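PDB 3F42: nucleoid-associated protein HP_0035 from Helicobacter pylori, which probably binds DNA as a homodimer and alters its conformation, and may take part in nucleoid organisation, DNA protection and the regulation of gene expression. Local coordinates for residues A[15-18]-A[19-23]; A[77-80]-A[81-85]; A[63-66]-A[67-71]. All blocks are in the same frame, centred on the assembly; numbering follows the deposited sequence.

From the N terminus, helix 5-27 comes first and carries interaction 1. Three antiparallel strands follow, 30-35, 40-45 and 50-55, and the chain then enters helix 63-93, which holds interaction 3 in its first turns and interaction 2 further along. Each contact joins consecutive segments and closes a helical turn, not a loop, so the three stand in series, neither nested nor crossed. Interactions 1 and 3 lie on opposite sides of the chain's centre, their own centres about 37 Å apart. Interactions 1 and 2 meet directly, where Glu23 of helix 5-27 forms a salt bridge with Arg85 of helix 63-93, while interaction 3 packs against the sheet.

Interaction 1 (A[15-18]-A[19-23]); sequences MKKE and FSQLE
The carbonyl oxygen of Lys16 takes two hydrogen bonds from a single residue, Ser20, and shows how a side chain can add to the backbone ladder of an alpha helix. Ser20 N reaches Lys16 O at 3.0 Å in the regular i to i+4 bond, and the hydroxyl Ser20 OG gives a second bond to Lys16 O at 3.1 Å. The two donors approach from opposite faces of the carbonyl plane. This is possible because OG stands beside its own backbone N, opposite the carbonyl carbon (chi1 -63°), and is thereby turned back toward the preceding turn. The other rungs are main-chain bonds: Phe19 N bonds to Met15 O at 2.8 Å, Gln21 N to Lys17 O, and Leu22 N to Glu18 O at 2.9 Å.

Outside the backbone the contacts are looser. The Lys17 chain bends at its last torsion (chi4 -68°), which brings Lys17 NZ near the Gln21 amide, 3.6 Å from Gln21 NE2 and 3.7 Å from Gln21 OE1, a proximity rather than a bond. Glu18 and Leu22 run side by side in the same direction, with Glu18 OE2 4.2 Å from Leu22 CD1, and both also touch Met92 of helix 63-93. Further along, the carboxylate of Glu23 is satisfied at both oxygens, by a salt bridge to Arg85 and a hydrogen bond from Asn26. The Phe19 ring stacks with Phe5 of the second subunit, which also packs on Leu22.

Within this part of helix 5-27, then, polar cohesion rests on main-chain bonds and one serine hydroxyl, while the flanking side chains supply the apolar surface and the charge pair that join the helix to its neighbours.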
loop_
_atom_site.group_PDB
_atom_site.type_symbol
_atom_site.label_atom_id
_atom_site.label_comp_id
_atom_site.label_asym_id
_atom_site.label_seq_id
_atom_site.Cartn_x
_atom_site.Cartn_y
_atom_site.Cartn_z
HETATM N N MSE A 15 5.289 0.305 2.703
HETATM C CA MSE A 15 5.124 -1.103 2.325
HETATM C C MSE A 15 5.185 -1.288 0.813
HETATM O O MSE A 15 5.812 -2.249 0.335
HETATM C CB MSE A 15 3.845 -1.664 2.911
HETATM C CG MSE A 15 4.016 -1.922 4.358
HETATM SE SE MSE A 15 2.321 -2.545 5.028
HETATM C CE MSE A 15 2.481 -4.353 4.526
ATOM N N LYS A 16 4.604 -0.346 0.055
ATOM C CA LYS A 16 4.626 -0.441 -1.408
ATOM C C LYS A 16 6.044 -0.214 -1.925
ATOM O O LYS A 16 6.447 -0.836 -2.898
ATOM C CB LYS A 16 3.624 0.526 -2.051
ATOM C CG LYS A 16 3.592 0.444 -3.605
ATOM C CD LYS A 16 2.982 1.707 -4.232
ATOM C CE LYS A 16 3.290 1.755 -5.742
ATOM N NZ LYS A 16 2.725 2.975 -6.391
ATOM N N LYS A 17 6.802 0.650 -1.257
ATOM C CA LYS A 17 8.196 0.858 -1.641
ATOM C C LYS A 17 9.026 -0.421 -1.431
ATOM O O LYS A 17 9.759 -0.863 -2.346
ATOM C CB LYS A 17 8.800 2.036 -0.870
ATOM C CG LYS A 17 10.302 2.206 -1.125
ATOM C CD LYS A 17 10.783 3.529 -0.526
ATOM C CE LYS A 17 12.215 3.865 -0.906
ATOM N NZ LYS A 17 13.185 2.919 -0.292
ATOM N N GLU A 18 8.891 -1.017 -0.245
ATOM C CA GLU A 18 9.557 -2.272 0.095
ATOM C C GLU A 18 9.136 -3.370 -0.882
ATOM O O GLU A 18 9.997 -4.160 -1.362
ATOM C CB GLU A 18 9.173 -2.715 1.509
ATOM C CG GLU A 18 10.086 -3.824 2.031
ATOM C CD GLU A 18 9.629 -4.430 3.354
ATOM O OE1 GLU A 18 8.680 -3.924 4.006
ATOM O OE2 GLU A 18 10.227 -5.458 3.737
ATOM N N PHE A 19 7.838 -3.455 -1.156
ATOM C CA PHE A 19 7.324 -4.480 -2.053
ATOM C C PHE A 19 8.017 -4.366 -3.436
ATOM O O PHE A 19 8.460 -5.378 -4.020
ATOM C CB PHE A 19 5.805 -4.348 -2.198
ATOM C CG PHE A 19 5.186 -5.439 -2.991
ATOM C CD1 PHE A 19 4.708 -6.577 -2.354
ATOM C CD2 PHE A 19 5.154 -5.386 -4.376
ATOM C CE1 PHE A 19 4.165 -7.622 -3.078
ATOM C CE2 PHE A 19 4.621 -6.443 -5.128
ATOM C CZ PHE A 19 4.127 -7.564 -4.492
ATOM N N SER A 20 8.072 -3.159 -3.984
ATOM C CA SER A 20 8.721 -2.954 -5.292
ATOM C C SER A 20 10.194 -3.278 -5.299
ATOM O O SER A 20 10.725 -3.824 -6.282
ATOM C CB SER A 20 8.505 -1.511 -5.768
ATOM O OG SER A 20 7.107 -1.355 -5.932
ATOM N N GLN A 21 10.868 -2.951 -4.214
ATOM C CA GLN A 21 12.286 -3.280 -4.078
ATOM C C GLN A 21 12.529 -4.788 -4.058
ATOM O O GLN A 21 13.468 -5.299 -4.719
ATOM C CB GLN A 21 12.847 -2.636 -2.822
ATOM C CG GLN A 21 12.988 -1.127 -2.988
ATOM C CD GLN A 21 13.798 -0.496 -1.890
ATOM O OE1 GLN A 21 13.586 -0.765 -0.713
ATOM N NE2 GLN A 21 14.732 0.365 -2.271
ATOM N N LEU A 22 11.678 -5.493 -3.327
ATOM C CA LEU A 22 11.713 -6.943 -3.308
ATOM C C LEU A 22 11.382 -7.578 -4.636
ATOM O O LEU A 22 12.013 -8.593 -4.995
ATOM C CB LEU A 22 10.829 -7.523 -2.204
ATOM C CG LEU A 22 11.309 -7.239 -0.771
ATOM C CD1 LEU A 22 10.216 -7.653 0.211
ATOM C CD2 LEU A 22 12.613 -7.971 -0.465
ATOM N N GLU A 23 10.398 -7.033 -5.353
ATOM C CA GLU A 23 10.037 -7.606 -6.644
ATOM C C GLU A 23 11.191 -7.462 -7.640
ATOM O O GLU A 23 11.430 -8.366 -8.462
ATOM C CB GLU A 23 8.766 -7.004 -7.259
ATOM C CG GLU A 23 7.430 -7.546 -6.790
ATOM C CD GLU A 23 7.215 -9.064 -7.064
ATOM O OE1 GLU A 23 8.112 -9.876 -6.714
ATOM O OE2 GLU A 23 6.134 -9.418 -7.574
#

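Interaction 2 (A[77-80]-A[81-85]); sequences GYKA and VEENR
Glu83 N donates to Lys79 O at 2.9 Å, with an N-H...O angle of 164°. Val81 N reaches Gly77 O, also at 2.9 Å, in a nearly straight bond of 167°. The oxygen of Gly77 is covered by a methyl group as well, since Val81 CG2 lies beside the backbone N and comes within 3.4 Å of Gly77 O. Glu82 N to Tyr78 O and Asn84 N to Ala80 O continue the i to i+4 series.

One long side-chain pair rides on these rungs, though only tentatively. In one of the two conformers of Glu83, its extended chain and that of Lys79 run across each other at a slant, and the carboxylate meets the methylenes rather than the ammonium: Glu83 OE2 is 3.3 Å from Lys79 CE but 4.1 Å from Lys79 NZ, a separation at which any attraction would probably be weak. All this belongs to the long C-terminal helix 63-93 of the YbaB/EbfC fold, at a level where it packs against other copies of the protein. On its buried side the Tyr78 ring meets Phe44 of its own chain and, edge-to-face, Phe44 of the fourth subunit. Arg85 NH1 donates to Gly46 O, while its NH2 bonds Ser6 OG of the second subunit.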
loop_
_atom_site.group_PDB
_atom_site.type_symbol
_atom_site.label_atom_id
_atom_site.label_comp_id
_atom_site.label_asym_id
_atom_site.label_seq_id
_atom_site.Cartn_x
_atom_site.Cartn_y
_atom_site.Cartn_z
ATOM N N GLY A 77 9.581 -26.390 -10.399
ATOM C CA GLY A 77 9.955 -24.969 -10.456
ATOM C C GLY A 77 8.861 -24.012 -10.008
ATOM O O GLY A 77 9.136 -23.106 -9.200
ATOM N N TYR A 78 7.642 -24.194 -10.522
ATOM C CA TYR A 78 6.485 -23.385 -10.094
ATOM C C TYR A 78 6.260 -23.530 -8.589
ATOM O O TYR A 78 6.005 -22.524 -7.909
ATOM C CB TYR A 78 5.173 -23.750 -10.845
ATOM C CG TYR A 78 5.109 -23.213 -12.271
ATOM C CD1 TYR A 78 5.161 -21.835 -12.526
ATOM C CD2 TYR A 78 5.001 -24.094 -13.373
ATOM C CE1 TYR A 78 5.139 -21.335 -13.852
ATOM C CE2 TYR A 78 4.955 -23.621 -14.681
ATOM C CZ TYR A 78 5.018 -22.257 -14.919
ATOM O OH TYR A 78 5.016 -21.758 -16.180
ATOM N N LYS A 79 6.314 -24.760 -8.061
ATOM C CA LYS A 79 6.089 -24.963 -6.627
ATOM C C LYS A 79 7.172 -24.204 -5.830
ATOM O O LYS A 79 6.868 -23.540 -4.831
ATOM C CB LYS A 79 6.109 -26.466 -6.283
ATOM C CG LYS A 79 5.648 -26.834 -4.863
ATOM C CD LYS A 79 5.862 -28.371 -4.586
ATOM C CE LYS A 79 5.541 -28.770 -3.117
ATOM N NZ LYS A 79 6.298 -29.981 -2.643
ATOM N N ALA A 80 8.428 -24.312 -6.276
ATOM C CA ALA A 80 9.537 -23.660 -5.590
ATOM C C ALA A 80 9.399 -22.148 -5.560
ATOM O O ALA A 80 9.557 -21.515 -4.484
ATOM C CB ALA A 80 10.886 -24.107 -6.146
ATOM N N VAL A 81 9.086 -21.556 -6.712
ATOM C CA VAL A 81 8.939 -20.116 -6.747
ATOM C C VAL A 81 7.740 -19.665 -5.903
ATOM O O VAL A 81 7.847 -18.676 -5.153
ATOM C CB VAL A 81 8.844 -19.610 -8.182
ATOM C CG1 VAL A 81 8.552 -18.114 -8.180
ATOM C CG2 VAL A 81 10.172 -19.888 -8.907
ATOM N N GLU A 82 6.636 -20.388 -5.962
ATOM C CA GLU A 82 5.444 -19.962 -5.205
ATOM C C GLU A 82 5.695 -20.103 -3.697
ATOM O O GLU A 82 5.239 -19.254 -2.930
ATOM C CB GLU A 82 4.198 -20.698 -5.666
ATOM C CG GLU A 82 2.926 -20.453 -4.876
ATOM C CD GLU A 82 2.393 -19.028 -4.992
ATOM O OE1 GLU A 82 2.957 -18.173 -5.716
ATOM O OE2 GLU A 82 1.344 -18.778 -4.361
ATOM N N GLU A 83 6.408 -21.174 -3.289
ATOM C CA GLU A 83 6.825 -21.291 -1.890
ATOM C C GLU A 83 7.694 -20.119 -1.465
ATOM O O GLU A 83 7.459 -19.526 -0.392
ATOM C CB GLU A 83 7.518 -22.625 -1.633
ATOM C CG GLU A 83 6.534 -23.751 -1.615
ATOM C CD GLU A 83 7.203 -25.102 -1.475
ATOM O OE1 GLU A 83 8.453 -25.151 -1.457
ATOM O OE2 GLU A 83 6.474 -26.106 -1.392
ATOM N N ASN A 84 8.666 -19.738 -2.297
ATOM C CA ASN A 84 9.460 -18.529 -2.006
ATOM C C ASN A 84 8.593 -17.300 -1.898
ATOM O O ASN A 84 8.802 -16.467 -0.998
ATOM C CB ASN A 84 10.541 -18.219 -3.046
ATOM C CG ASN A 84 11.264 -16.905 -2.735
ATOM O OD1 ASN A 84 12.049 -16.836 -1.797
ATOM N ND2 ASN A 84 10.969 -15.859 -3.487
ATOM N N ARG A 85 7.612 -17.171 -2.801
ATOM C CA ARG A 85 6.739 -15.986 -2.793
ATOM C C ARG A 85 5.777 -15.927 -1.590
ATOM O O ARG A 85 5.475 -14.839 -1.075
ATOM C CB ARG A 85 6.017 -15.830 -4.114
ATOM C CG ARG A 85 7.038 -15.480 -5.235
ATOM C CD ARG A 85 6.343 -15.283 -6.602
ATOM N NE ARG A 85 5.488 -14.078 -6.648
ATOM C CZ ARG A 85 5.948 -12.846 -6.833
ATOM N NH1 ARG A 85 7.281 -12.623 -6.977
ATOM N NH2 ARG A 85 5.095 -11.821 -6.866
#

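Interaction 3 (A[63-66]-A[67-71]); sequences KEAM and QIYLM
Lys63 and Gln67 meet through carbon and oxygen rather than through their charged and amide nitrogens. Gln67 OE1 lies 3.5 Å from Lys63 CE and a little further from CD and CG, so the glutamine carbonyl rests against the lysine methylenes. Lys63 departs from the extended form at chi3 (73°), and this turn carries its chain across that oxygen. One turn along, Met66, deposited as selenomethionine, runs alongside Leu70 in the same direction, with Met66 CG 3.9 Å from Leu70 CD1. Ala65 CB touches Tyr69 CE2 at 4.0 Å.

Beneath these side chains, the main chain sets the spacing. Gln67 N bonds to Lys63 O at 2.8 Å, and Tyr69 N to Ala65 O at 2.9 Å with an N-H...O angle of 173°, nearly linear. Leu70 N to Met66 O and the longer Ile68 N to Glu64 O, at 3.2 Å, complete the set. A water bridges the two segments, donating to Glu64 O and accepting from Gln67 NE2.

The next shell fixes the polar ends. Lys63 NZ forms a salt bridge with Asp57 of the fourth subunit and a hydrogen bond to the carbonyl of Ile55 in that subunit, and Gln67 OE1 accepts from the backbone N of the same Ile55. Met66 and Leu70 press on Ile55 of both their own chain and the fourth subunit, while Asp62 OD1 accepts from Ala65 N.

Here the first turns of helix 63-93 lie on the antiparallel sheet, Leu70 touching strands 40-45 and 50-55, and reach strand 50-55 of the fourth subunit: helix-on-sheet packing at a subunit interface, consistent with a homodimer-forming protein of the YbaB/EbfC family.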
loop_
_atom_site.group_PDB
_atom_site.type_symbol
_atom_site.label_atom_id
_atom_site.label_comp_id
_atom_site.label_asym_id
_atom_site.label_seq_id
_atom_site.Cartn_x
_atom_site.Cartn_y
_atom_site.Cartn_z
ATOM N N LYS A 63 8.320 -38.459 -27.328
ATOM C CA LYS A 63 7.560 -37.323 -26.892
ATOM C C LYS A 63 6.805 -37.610 -25.593
ATOM O O LYS A 63 6.680 -36.717 -24.748
ATOM C CB LYS A 63 6.604 -36.835 -27.986
ATOM C CG LYS A 63 6.002 -35.464 -27.698
ATOM C CD LYS A 63 4.929 -35.097 -28.758
ATOM C CE LYS A 63 3.645 -35.905 -28.556
ATOM N NZ LYS A 63 2.709 -35.627 -29.689
ATOM N N GLU A 64 6.349 -38.854 -25.401
ATOM C CA GLU A 64 5.644 -39.190 -24.160
ATOM C C GLU A 64 6.514 -38.905 -22.941
ATOM O O GLU A 64 6.076 -38.233 -21.968
ATOM C CB GLU A 64 5.233 -40.673 -24.132
ATOM C CG GLU A 64 4.461 -40.994 -22.842
ATOM C CD GLU A 64 3.885 -42.387 -22.793
ATOM O OE1 GLU A 64 4.389 -43.275 -23.513
ATOM O OE2 GLU A 64 2.925 -42.571 -22.000
ATOM N N ALA A 65 7.760 -39.377 -23.002
ATOM C CA ALA A 65 8.709 -39.166 -21.894
ATOM C C ALA A 65 9.020 -37.676 -21.794
ATOM O O ALA A 65 9.112 -37.108 -20.698
ATOM C CB ALA A 65 10.010 -39.931 -22.133
HETATM N N MSE A 66 9.231 -37.063 -22.938
HETATM C CA MSE A 66 9.552 -35.618 -22.947
HETATM C C MSE A 66 8.507 -34.786 -22.219
HETATM O O MSE A 66 8.831 -33.927 -21.394
HETATM C CB MSE A 66 9.687 -35.101 -24.372
HETATM C CG MSE A 66 10.255 -33.718 -24.337
HETATM SE SE MSE A 66 10.035 -32.930 -26.116
HETATM C CE MSE A 66 8.120 -32.939 -26.328
ATOM N N GLN A 67 7.247 -35.054 -22.520
ATOM C CA GLN A 67 6.138 -34.337 -21.859
ATOM C C GLN A 67 6.081 -34.558 -20.354
ATOM O O GLN A 67 5.836 -33.620 -19.582
ATOM C CB GLN A 67 4.830 -34.713 -22.525
ATOM C CG GLN A 67 4.759 -34.118 -23.950
ATOM C CD GLN A 67 3.502 -34.480 -24.731
ATOM O OE1 GLN A 67 3.198 -33.841 -25.726
ATOM N NE2 GLN A 67 2.785 -35.517 -24.303
ATOM N N ILE A 68 6.293 -35.799 -19.933
ATOM C CA ILE A 68 6.295 -36.150 -18.520
ATOM C C ILE A 68 7.417 -35.415 -17.798
ATOM O O ILE A 68 7.187 -34.802 -16.734
ATOM C CB ILE A 68 6.398 -37.679 -18.306
ATOM C CG1 ILE A 68 5.107 -38.348 -18.824
ATOM C CG2 ILE A 68 6.704 -38.001 -16.796
ATOM C CD1 ILE A 68 5.121 -39.870 -18.798
ATOM N N TYR A 69 8.631 -35.467 -18.372
ATOM C CA TYR A 69 9.768 -34.784 -17.763
ATOM C C TYR A 69 9.623 -33.255 -17.791
ATOM O O TYR A 69 9.999 -32.606 -16.837
ATOM C CB TYR A 69 11.091 -35.189 -18.420
ATOM C CG TYR A 69 11.408 -36.648 -18.232
ATOM C CD1 TYR A 69 11.156 -37.281 -16.996
ATOM C CD2 TYR A 69 11.956 -37.406 -19.274
ATOM C CE1 TYR A 69 11.453 -38.634 -16.804
ATOM C CE2 TYR A 69 12.248 -38.751 -19.096
ATOM C CZ TYR A 69 11.998 -39.357 -17.855
ATOM O OH TYR A 69 12.284 -40.701 -17.654
ATOM N N LEU A 70 9.051 -32.704 -18.847
ATOM C CA LEU A 70 8.732 -31.264 -18.844
ATOM C C LEU A 70 7.779 -30.923 -17.719
ATOM O O LEU A 70 8.027 -29.989 -16.938
ATOM C CB LEU A 70 8.131 -30.812 -20.172
ATOM C CG LEU A 70 9.191 -30.614 -21.259
ATOM C CD1 LEU A 70 8.508 -30.632 -22.640
ATOM C CD2 LEU A 70 9.967 -29.269 -21.056
HETATM N N MSE A 71 6.684 -31.652 -17.618
HETATM C CA MSE A 71 5.717 -31.353 -16.557
HETATM C C MSE A 71 6.299 -31.496 -15.140
HETATM O O MSE A 71 5.988 -30.666 -14.273
HETATM C CB MSE A 71 4.502 -32.252 -16.698
HETATM C CG MSE A 71 3.655 -31.823 -17.860
HETATM SE SE MSE A 71 1.978 -32.810 -17.899
HETATM C CE MSE A 71 1.217 -32.153 -16.272
HETATM O O HOH W 1 0.923 -34.424 -27.091
HETATM O O HOH W 2 3.390 -37.794 -22.061
#